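Endonuclease V isoform X2 (Ciona intestinalis, PDB 6OZI) probably cleaves inosine-containing nucleic acid, RNA above all, in a metal-dependent hydrolysis. Local coordinates at residues W12-Q16 against S84-F88; Q16-R20 against H122-C126. The protein carries 1 engineered substitution. All coordinates share one frame; numbering follows the deposited sequence.

Interaction 1. Residues W12-Q16 against S84-F88; sequences WNSKQ and SYLAF. With nucleotides of chain C.
Trp12, on helix 6-19, lays the five-membered part of its indole flat on the ring of Phe88, at the start of helix 86-104. The two rings stack face to face, with centroids 3.6 Å apart and planes only 15° from parallel, and Trp12 CD1 sits over the centre of the phenyl ring. The six-membered half of the indole meets Tyr85 instead, at an oblique angle, with Trp12 CE3 3.5 Å from Tyr85 CD1. Trp12 reaches both rings because its CG stands beside the backbone N and anti to the carbonyl carbon (chi1 -77°). With an alanine at this position, Phe88 would probably lose the partner stacked on that face, and a gap would be likely to open beside Tyr85. Two polar bonds flank the aromatic cluster. Tyr85 OH donates to Asn13 OD1 at 2.5 Å, in the carbonyl plane and on a lone pair. The extended side chain of Gln16 brings NE2 to Ser84 O at 2.9 Å with a nearly straight N-H (165°), the carbonyl oxygen lying in the amide plane, while Gln16 OE1 is taken by Arg124. The outer side is looser: Lys15 merely rests CD 3.7 Å from Phe88 CE1, and its NZ turns back to a salt bridge with Glu11. Beyond the aromatic cluster, the same turn faces the nucleic acid. Ser84 N donates to N7 of the deoxyinosine DI5 of chain C at 2.8 Å, and Leu86 N reaches O6 of that base in a longer bond of 3.3 Å. A backbone turn reading the Hoogsteen edge of a purine, backed by an aromatic cluster, thus forms part of the inosine-recognition pocket of this endonuclease V.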
ATOM      1  N   TRP A  12      -2.171 -34.569   6.273  1.00 32.90           N
ATOM      2  CA  TRP A  12      -1.870 -33.395   7.086  1.00 30.85           C
ATOM      3  C   TRP A  12      -2.558 -33.476   8.444  1.00 30.21           C
ATOM      4  O   TRP A  12      -1.946 -33.190   9.485  1.00 29.76           O
ATOM      5  CB  TRP A  12      -2.300 -32.133   6.334  1.00 30.10           C
ATOM      6  CG  TRP A  12      -1.359 -31.718   5.241  1.00 32.87           C
ATOM      7  CD1 TRP A  12      -0.070 -32.125   5.073  1.00 34.42           C
ATOM      8  CD2 TRP A  12      -1.644 -30.830   4.155  1.00 34.47           C
ATOM      9  NE1 TRP A  12       0.477 -31.523   3.968  1.00 35.45           N
ATOM     10  CE2 TRP A  12      -0.469 -30.726   3.382  1.00 36.63           C
ATOM     11  CE3 TRP A  12      -2.773 -30.097   3.771  1.00 31.10           C
ATOM     12  CZ2 TRP A  12      -0.390 -29.926   2.243  1.00 39.13           C
ATOM     13  CZ3 TRP A  12      -2.694 -29.305   2.642  1.00 35.69           C
ATOM     14  CH2 TRP A  12      -1.511 -29.229   1.886  1.00 38.67           C
ATOM     15  N   ASN A  13      -3.836 -33.861   8.451  1.00 30.96           N
ATOM     16  CA  ASN A  13      -4.554 -34.056   9.708  1.00 30.75           C
ATOM     17  C   ASN A  13      -3.846 -35.076  10.589  1.00 33.57           C
ATOM     18  O   ASN A  13      -3.721 -34.879  11.805  1.00 33.32           O
ATOM     19  CB  ASN A  13      -5.989 -34.496   9.427  1.00 29.39           C
ATOM     20  CG  ASN A  13      -6.834 -33.380   8.822  1.00 30.13           C
ATOM     21  OD1 ASN A  13      -6.438 -32.208   8.820  1.00 28.35           O
ATOM     22  ND2 ASN A  13      -8.003 -33.739   8.306  1.00 32.05           N
ATOM     23  N   SER A  14      -3.368 -36.171   9.991  1.00 32.45           N
ATOM     24  CA  SER A  14      -2.698 -37.201  10.776  1.00 33.68           C
ATOM     25  C   SER A  14      -1.408 -36.675  11.403  1.00 32.99           C
ATOM     26  O   SER A  14      -1.171 -36.850  12.608  1.00 34.20           O
ATOM     27  CB  SER A  14      -2.426 -38.422   9.901  1.00 37.01           C
ATOM     28  OG  SER A  14      -1.541 -39.305  10.555  1.00 42.03           O
ATOM     29  N   LYS A  15      -0.556 -36.027  10.597  1.00 31.68           N
ATOM     30  CA  LYS A  15       0.679 -35.460  11.134  1.00 33.01           C
ATOM     31  C   LYS A  15       0.385 -34.481  12.264  1.00 31.06           C
ATOM     32  O   LYS A  15       1.075 -34.473  13.294  1.00 31.93           O
ATOM     33  CB  LYS A  15       1.467 -34.753  10.033  1.00 37.23           C
ATOM     34  CG  LYS A  15       2.077 -35.655   8.972  1.00 44.48           C
ATOM     35  CD  LYS A  15       2.095 -34.915   7.628  1.00 48.60           C
ATOM     36  CE  LYS A  15       3.220 -35.358   6.703  1.00 54.43           C
ATOM     37  NZ  LYS A  15       3.178 -34.584   5.426  1.00 55.86           N
ATOM     38  N   GLN A  16      -0.643 -33.652  12.090  1.00 31.20           N
ATOM     39  CA  GLN A  16      -0.994 -32.703  13.139  1.00 29.51           C
ATOM     40  C   GLN A  16      -1.428 -33.425  14.410  1.00 30.41           C
ATOM     41  O   GLN A  16      -1.017 -33.053  15.517  1.00 31.13           O
ATOM     42  CB  GLN A  16      -2.086 -31.764  12.633  1.00 26.78           C
ATOM     43  CG  GLN A  16      -1.580 -30.763  11.612  1.00 27.16           C
ATOM     44  CD  GLN A  16      -2.664 -29.862  11.055  1.00 27.15           C
ATOM     45  OE1 GLN A  16      -3.854 -30.150  11.180  1.00 28.64           O
ATOM     46  NE2 GLN A  16      -2.253 -28.768  10.418  1.00 25.55           N
ATOM     47  N   SER A  84      -5.790 -23.688   8.395  1.00 24.49           N
ATOM     48  CA  SER A  84      -5.492 -24.836   9.251  1.00 25.75           C
ATOM     49  C   SER A  84      -4.300 -25.643   8.737  1.00 27.29           C
ATOM     50  O   SER A  84      -3.888 -26.591   9.426  1.00 28.53           O
ATOM     51  CB  SER A  84      -6.688 -25.785   9.441  1.00 25.80           C
ATOM     52  OG  SER A  84      -7.737 -25.135  10.134  1.00 25.65           O
ATOM     53  N   TYR A  85      -3.693 -25.277   7.597  1.00 26.20           N
ATOM     54  CA  TYR A  85      -2.583 -26.032   7.017  1.00 26.30           C
ATOM     55  C   TYR A  85      -1.431 -25.126   6.580  1.00 27.59           C
ATOM     56  O   TYR A  85      -0.650 -25.496   5.698  1.00 29.27           O
ATOM     57  CB  TYR A  85      -3.069 -26.882   5.842  1.00 26.23           C
ATOM     58  CG  TYR A  85      -4.199 -27.802   6.233  1.00 27.02           C
ATOM     59  CD1 TYR A  85      -3.945 -29.016   6.853  1.00 27.88           C
ATOM     60  CD2 TYR A  85      -5.526 -27.445   6.005  1.00 26.55           C
ATOM     61  CE1 TYR A  85      -4.982 -29.855   7.229  1.00 28.70           C
ATOM     62  CE2 TYR A  85      -6.572 -28.280   6.379  1.00 25.86           C
ATOM     63  CZ  TYR A  85      -6.294 -29.475   6.992  1.00 27.11           C
ATOM     64  OH  TYR A  85      -7.319 -30.311   7.364  1.00 27.82           O
ATOM     65  N   LEU A  86      -1.304 -23.949   7.203  1.00 26.11           N
ATOM     66  CA  LEU A  86      -0.244 -23.004   6.856  1.00 26.84           C
ATOM     67  C   LEU A  86       1.141 -23.612   7.067  1.00 27.78           C
ATOM     68  O   LEU A  86       2.097 -23.295   6.328  1.00 26.57           O
ATOM     69  CB  LEU A  86      -0.414 -21.734   7.700  1.00 25.22           C
ATOM     70  CG  LEU A  86       0.616 -20.609   7.602  1.00 25.31           C
ATOM     71  CD1 LEU A  86       0.680 -20.070   6.172  1.00 26.69           C
ATOM     72  CD2 LEU A  86       0.296 -19.491   8.587  1.00 22.12           C
ATOM     73  N   ALA A  87       1.258 -24.486   8.074  1.00 26.80           N
ATOM     74  CA  ALA A  87       2.548 -25.049   8.445  1.00 25.25           C
ATOM     75  C   ALA A  87       3.181 -25.783   7.276  1.00 26.87           C
ATOM     76  O   ALA A  87       4.374 -25.629   7.008  1.00 30.54           O
ATOM     77  CB  ALA A  87       2.385 -25.983   9.641  1.00 24.85           C
ATOM     78  N   PHE A  88       2.400 -26.601   6.573  1.00 26.94           N
ATOM     79  CA  PHE A  88       2.972 -27.366   5.474  1.00 28.36           C
ATOM     80  C   PHE A  88       3.402 -26.463   4.331  1.00 29.04           C
ATOM     81  O   PHE A  88       4.255 -26.856   3.529  1.00 29.49           O
ATOM     82  CB  PHE A  88       1.968 -28.429   5.026  1.00 29.32           C
ATOM     83  CG  PHE A  88       1.528 -29.332   6.150  1.00 30.40           C
ATOM     84  CD1 PHE A  88       2.324 -30.395   6.549  1.00 31.60           C
ATOM     85  CD2 PHE A  88       0.345 -29.096   6.833  1.00 29.30           C
ATOM     86  CE1 PHE A  88       1.940 -31.219   7.591  1.00 31.09           C
ATOM     87  CE2 PHE A  88      -0.042 -29.917   7.882  1.00 29.25           C
ATOM     88  CZ  PHE A  88       0.756 -30.978   8.256  1.00 30.27           C
TER
ATOM     89  P    DI C   5      -8.348 -17.266   7.749  1.00 26.98           P
ATOM     90  OP1  DI C   5      -9.067 -15.951   7.632  1.00 28.32           O
ATOM     91  OP2  DI C   5      -7.855 -17.762   6.412  1.00 27.07           O
ATOM     92  O5'  DI C   5      -7.140 -17.176   8.867  1.00 27.31           O
ATOM     93  C5'  DI C   5      -7.241 -16.291   9.954  1.00 25.36           C
ATOM     94  C4'  DI C   5      -5.876 -16.126  10.603  1.00 23.48           C
ATOM     95  O4'  DI C   5      -5.429 -17.569  11.187  1.00 23.70           O
ATOM     96  C3'  DI C   5      -4.955 -15.742   9.739  1.00 23.66           C
ATOM     97  O3'  DI C   5      -3.989 -14.777  10.357  1.00 24.02           O
ATOM     98  C2'  DI C   5      -4.173 -17.018   9.343  1.00 22.14           C
ATOM     99  C1'  DI C   5      -4.321 -17.928  10.579  1.00 22.73           C
ATOM    100  N9   DI C   5      -4.392 -19.324  10.121  1.00 24.08           N
ATOM    101  C8   DI C   5      -5.149 -20.055   9.287  1.00 25.24           C
ATOM    102  N7   DI C   5      -4.653 -21.312   9.309  1.00 24.03           N
ATOM    103  C5   DI C   5      -3.619 -21.342  10.134  1.00 23.97           C
ATOM    104  C6   DI C   5      -2.678 -22.469  10.554  1.00 26.24           C
ATOM    105  O6   DI C   5      -2.798 -23.562  10.117  1.00 28.07           O
ATOM    106  N1   DI C   5      -1.630 -22.198  11.475  1.00 25.73           N
ATOM    107  C2   DI C   5      -1.457 -20.878  12.005  1.00 24.41           C
ATOM    108  N3   DI C   5      -2.352 -19.809  11.597  1.00 22.21           N
ATOM    109  C4   DI C   5      -3.448 -20.095  10.639  1.00 22.76           C
TER

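Interaction 2. Residues Q16-R20 against H122-C126; sequences QEELR and HIRRC. With nucleotides of chain C.
Arg124 grips Gln16 side-on, its NE and NH2 both donating to the single oxygen OE1, at 2.7 Å from NE and 2.8 Å from NH2. Guanidinium and amide lie nearly coplanar, 20° apart, and both bonds enter at the guanidinium edge. The amide is used at its other end too: Gln16 NE2 donates to water 1, which in turn donates a hydrogen bond to Cys126 O at 2.6 Å. Glu17 folds back at chi2 (-69°), which sets OE2 alongside the aliphatic part of Arg124, 3.4 Å from its CG, and lets OE1 pair with Arg20 NH1 in a salt bridge. Arg124 O lies over one face of the Arg20 guanidinium, where the N-H groups do not point, so the two touch without a hydrogen bond; Arg20 NH1 also gives to water 3, which donates to Ile123 O. Water 2 donates to both Arg20 O and Arg125 O, joining the backbones of these two residues. Within the loop, His122 O accepts twice, from Arg125 N and Arg125 NH1, which arrive from opposite faces of its carbonyl plane; that guanidinium is also paired with Asp153 and Glu184. His122 NE2 donates to Ser84 O, its ring edge lying near O6 of DI5 of chain C. This is a type I beta turn, His122 to Arg125, tied to helix 6-19 beside the inosine pocket.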
ATOM      1  N   GLN A  16      -0.643 -33.652  12.090  1.00 31.20           N
ATOM      2  CA  GLN A  16      -0.994 -32.703  13.139  1.00 29.51           C
ATOM      3  C   GLN A  16      -1.428 -33.425  14.410  1.00 30.41           C
ATOM      4  O   GLN A  16      -1.017 -33.053  15.517  1.00 31.13           O
ATOM      5  CB  GLN A  16      -2.086 -31.764  12.633  1.00 26.78           C
ATOM      6  CG  GLN A  16      -1.580 -30.763  11.612  1.00 27.16           C
ATOM      7  CD  GLN A  16      -2.664 -29.862  11.055  1.00 27.15           C
ATOM      8  OE1 GLN A  16      -3.854 -30.150  11.180  1.00 28.64           O
ATOM      9  NE2 GLN A  16      -2.253 -28.768  10.418  1.00 25.55           N
ATOM     10  N   GLU A  17      -2.209 -34.500  14.269  1.00 28.88           N
ATOM     11  CA  GLU A  17      -2.642 -35.244  15.450  1.00 31.34           C
ATOM     12  C   GLU A  17      -1.460 -35.857  16.187  1.00 33.08           C
ATOM     13  O   GLU A  17      -1.453 -35.902  17.422  1.00 33.40           O
ATOM     14  CB  GLU A  17      -3.652 -36.330  15.070  1.00 33.85           C
ATOM     15  CG  GLU A  17      -5.022 -35.816  14.652  1.00 36.03           C
ATOM     16  CD  GLU A  17      -5.818 -35.206  15.807  1.00 38.42           C
ATOM     17  OE1 GLU A  17      -5.409 -35.348  16.982  1.00 39.29           O
ATOM     18  OE2 GLU A  17      -6.869 -34.591  15.531  1.00 38.69           O
ATOM     19  N   GLU A  18      -0.450 -36.338  15.462  1.00 31.89           N
ATOM     20  CA  GLU A  18       0.682 -36.904  16.192  1.00 35.01           C
ATOM     21  C   GLU A  18       1.591 -35.830  16.792  1.00 32.90           C
ATOM     22  O   GLU A  18       2.240 -36.083  17.815  1.00 33.32           O
ATOM     23  CB  GLU A  18       1.465 -37.884  15.310  1.00 39.67           C
ATOM     24  CG  GLU A  18       2.348 -37.312  14.234  1.00 43.23           C
ATOM     25  CD  GLU A  18       3.133 -38.419  13.531  1.00 50.09           C
ATOM     26  OE1 GLU A  18       2.916 -39.605  13.880  1.00 53.09           O
ATOM     27  OE2 GLU A  18       3.964 -38.115  12.646  1.00 52.62           O
ATOM     28  N   LEU A  19       1.655 -34.634  16.189  1.00 32.89           N
ATOM     29  CA  LEU A  19       2.509 -33.576  16.726  1.00 32.81           C
ATOM     30  C   LEU A  19       1.897 -32.840  17.914  1.00 29.49           C
ATOM     31  O   LEU A  19       2.641 -32.348  18.772  1.00 30.02           O
ATOM     32  CB  LEU A  19       2.836 -32.538  15.648  1.00 35.26           C
ATOM     33  CG  LEU A  19       4.011 -32.748  14.709  1.00 40.55           C
ATOM     34  CD1 LEU A  19       4.134 -31.550  13.781  1.00 41.82           C
ATOM     35  CD2 LEU A  19       5.285 -32.916  15.521  1.00 43.75           C
ATOM     36  N   ARG A  20       0.565 -32.746  17.988  1.00 29.81           N
ATOM     37  CA  ARG A  20      -0.053 -31.794  18.911  1.00 28.46           C
ATOM     38  C   ARG A  20       0.377 -32.009  20.363  1.00 29.27           C
ATOM     39  O   ARG A  20       0.511 -31.035  21.109  1.00 30.50           O
ATOM     40  CB  ARG A  20      -1.581 -31.846  18.781  1.00 28.23           C
ATOM     41  CG  ARG A  20      -2.200 -33.201  19.070  1.00 29.99           C
ATOM     42  CD  ARG A  20      -3.689 -33.241  18.728  1.00 30.34           C
ATOM     43  NE  ARG A  20      -4.470 -32.354  19.576  1.00 31.93           N
ATOM     44  CZ  ARG A  20      -5.767 -32.114  19.413  1.00 32.26           C
ATOM     45  NH1 ARG A  20      -6.434 -32.699  18.427  1.00 31.10           N
ATOM     46  NH2 ARG A  20      -6.393 -31.287  20.239  1.00 33.94           N
ATOM     47  N   HIS A 122      -5.983 -23.332  17.260  1.00 22.63           N
ATOM     48  CA  HIS A 122      -6.069 -24.116  16.036  1.00 21.87           C
ATOM     49  C   HIS A 122      -7.016 -25.282  16.271  1.00 23.65           C
ATOM     50  O   HIS A 122      -7.123 -25.785  17.393  1.00 26.59           O
ATOM     51  CB  HIS A 122      -4.674 -24.602  15.639  1.00 22.52           C
ATOM     52  CG  HIS A 122      -4.625 -25.387  14.367  1.00 24.91           C
ATOM     53  ND1 HIS A 122      -4.763 -26.759  14.332  1.00 26.55           N
ATOM     54  CD2 HIS A 122      -4.384 -25.002  13.091  1.00 24.96           C
ATOM     55  CE1 HIS A 122      -4.646 -27.180  13.086  1.00 27.03           C
ATOM     56  NE2 HIS A 122      -4.413 -26.135  12.313  1.00 26.63           N
ATOM     57  N   ILE A 123      -7.703 -25.707  15.203  1.00 23.21           N
ATOM     58  CA  ILE A 123      -8.728 -26.746  15.329  1.00 25.10           C
ATOM     59  C   ILE A 123      -8.160 -28.016  15.959  1.00 26.52           C
ATOM     60  O   ILE A 123      -8.820 -28.668  16.780  1.00 28.88           O
ATOM     61  CB  ILE A 123      -9.383 -27.035  13.967  1.00 27.19           C
ATOM     62  CG1 ILE A 123     -10.413 -28.158  14.126  1.00 28.43           C
ATOM     63  CG2 ILE A 123      -8.326 -27.354  12.905  1.00 27.45           C
ATOM     64  CD1 ILE A 123     -11.272 -28.392  12.905  1.00 30.39           C
ATOM     65  N   ARG A 124      -6.941 -28.400  15.581  1.00 26.32           N
ATOM     66  CA  ARG A 124      -6.286 -29.552  16.184  1.00 27.33           C
ATOM     67  C   ARG A 124      -5.127 -29.137  17.089  1.00 27.59           C
ATOM     68  O   ARG A 124      -4.226 -29.940  17.348  1.00 28.11           O
ATOM     69  CB  ARG A 124      -5.823 -30.531  15.103  1.00 27.24           C
ATOM     70  CG  ARG A 124      -6.959 -31.366  14.478  1.00 27.98           C
ATOM     71  CD  ARG A 124      -6.528 -32.060  13.177  1.00 28.21           C
ATOM     72  NE  ARG A 124      -6.138 -31.106  12.137  1.00 27.79           N
ATOM     73  CZ  ARG A 124      -6.976 -30.537  11.269  1.00 25.76           C
ATOM     74  NH1 ARG A 124      -8.276 -30.813  11.300  1.00 25.24           N
ATOM     75  NH2 ARG A 124      -6.508 -29.683  10.368  1.00 24.45           N
ATOM     76  N   ARG A 125      -5.144 -27.893  17.578  1.00 24.95           N
ATOM     77  CA  ARG A 125      -4.172 -27.392  18.555  1.00 25.29           C
ATOM     78  C   ARG A 125      -2.737 -27.506  18.046  1.00 26.82           C
ATOM     79  O   ARG A 125      -1.809 -27.779  18.808  1.00 27.71           O
ATOM     80  CB  ARG A 125      -4.328 -28.110  19.896  1.00 26.46           C
ATOM     81  CG  ARG A 125      -5.727 -28.025  20.483  1.00 27.22           C
ATOM     82  CD  ARG A 125      -6.177 -26.575  20.686  1.00 26.82           C
ATOM     83  NE  ARG A 125      -7.394 -26.522  21.490  1.00 27.00           N
ATOM     84  CZ  ARG A 125      -8.626 -26.489  20.987  1.00 27.23           C
ATOM     85  NH1 ARG A 125      -8.816 -26.483  19.668  1.00 25.28           N
ATOM     86  NH2 ARG A 125      -9.672 -26.462  21.805  1.00 28.00           N
ATOM     87  N   CYS A 126      -2.544 -27.247  16.759  1.00 26.85           N
ATOM     88  CA  CYS A 126      -1.250 -27.403  16.116  0.92 27.00           C
ATOM     89  C   CYS A 126      -1.135 -26.422  14.949  1.00 26.70           C
ATOM     90  O   CYS A 126      -0.927 -26.808  13.796  1.00 27.45           O
ATOM     91  CB  CYS A 126      -1.070 -28.850  15.656  0.92 28.65           C
ATOM     92  SG  CYS A 126       0.567 -29.265  14.990  0.92 28.70           S
TER
ATOM     93  P    DI C   5      -8.348 -17.266   7.749  1.00 26.98           P
ATOM     94  OP1  DI C   5      -9.067 -15.951   7.632  1.00 28.32           O
ATOM     95  OP2  DI C   5      -7.855 -17.762   6.412  1.00 27.07           O
ATOM     96  O5'  DI C   5      -7.140 -17.176   8.867  1.00 27.31           O
ATOM     97  C5'  DI C   5      -7.241 -16.291   9.954  1.00 25.36           C
ATOM     98  C4'  DI C   5      -5.876 -16.126  10.603  1.00 23.48           C
ATOM     99  O4'  DI C   5      -5.429 -17.569  11.187  1.00 23.70           O
ATOM    100  C3'  DI C   5      -4.955 -15.742   9.739  1.00 23.66           C
ATOM    101  O3'  DI C   5      -3.989 -14.777  10.357  1.00 24.02           O
ATOM    102  C2'  DI C   5      -4.173 -17.018   9.343  1.00 22.14           C
ATOM    103  C1'  DI C   5      -4.321 -17.928  10.579  1.00 22.73           C
ATOM    104  N9   DI C   5      -4.392 -19.324  10.121  1.00 24.08           N
ATOM    105  C8   DI C   5      -5.149 -20.055   9.287  1.00 25.24           C
ATOM    106  N7   DI C   5      -4.653 -21.312   9.309  1.00 24.03           N
ATOM    107  C5   DI C   5      -3.619 -21.342  10.134  1.00 23.97           C
ATOM    108  C6   DI C   5      -2.678 -22.469  10.554  1.00 26.24           C
ATOM    109  O6   DI C   5      -2.798 -23.562  10.117  1.00 28.07           O
ATOM    110  N1   DI C   5      -1.630 -22.198  11.475  1.00 25.73           N
ATOM    111  C2   DI C   5      -1.457 -20.878  12.005  1.00 24.41           C
ATOM    112  N3   DI C   5      -2.352 -19.809  11.597  1.00 22.21           N
ATOM    113  C4   DI C   5      -3.448 -20.095  10.639  1.00 22.76           C
TER
HETATM  114  O   HOH W   1       0.058 -27.501  11.443  1.00 27.47           O
HETATM  115  O   HOH W   2      -1.264 -28.938  21.361  1.00 26.52           O
HETATM  116  O   HOH W   3      -9.118 -31.430  18.255  1.00 39.17           O

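Interactions 1 and 2 follow one another along helix 6-19, sharing Gln16, and their centres are about 8 Å apart on the same side of the chain's centre. Their partners come from separate parts of the sequence: the turn leading into helix 86-104, and the loop between strand 112-116 and helix 128-136. These two partners also touch each other directly. Helix 6-19 therefore spans two loops of a fold built on an RNase H-like mixed sheet. Both loops approach the inosine base, one bonding to it and the other lying nearby, consistent with the helix helping to fix the pocket's shape.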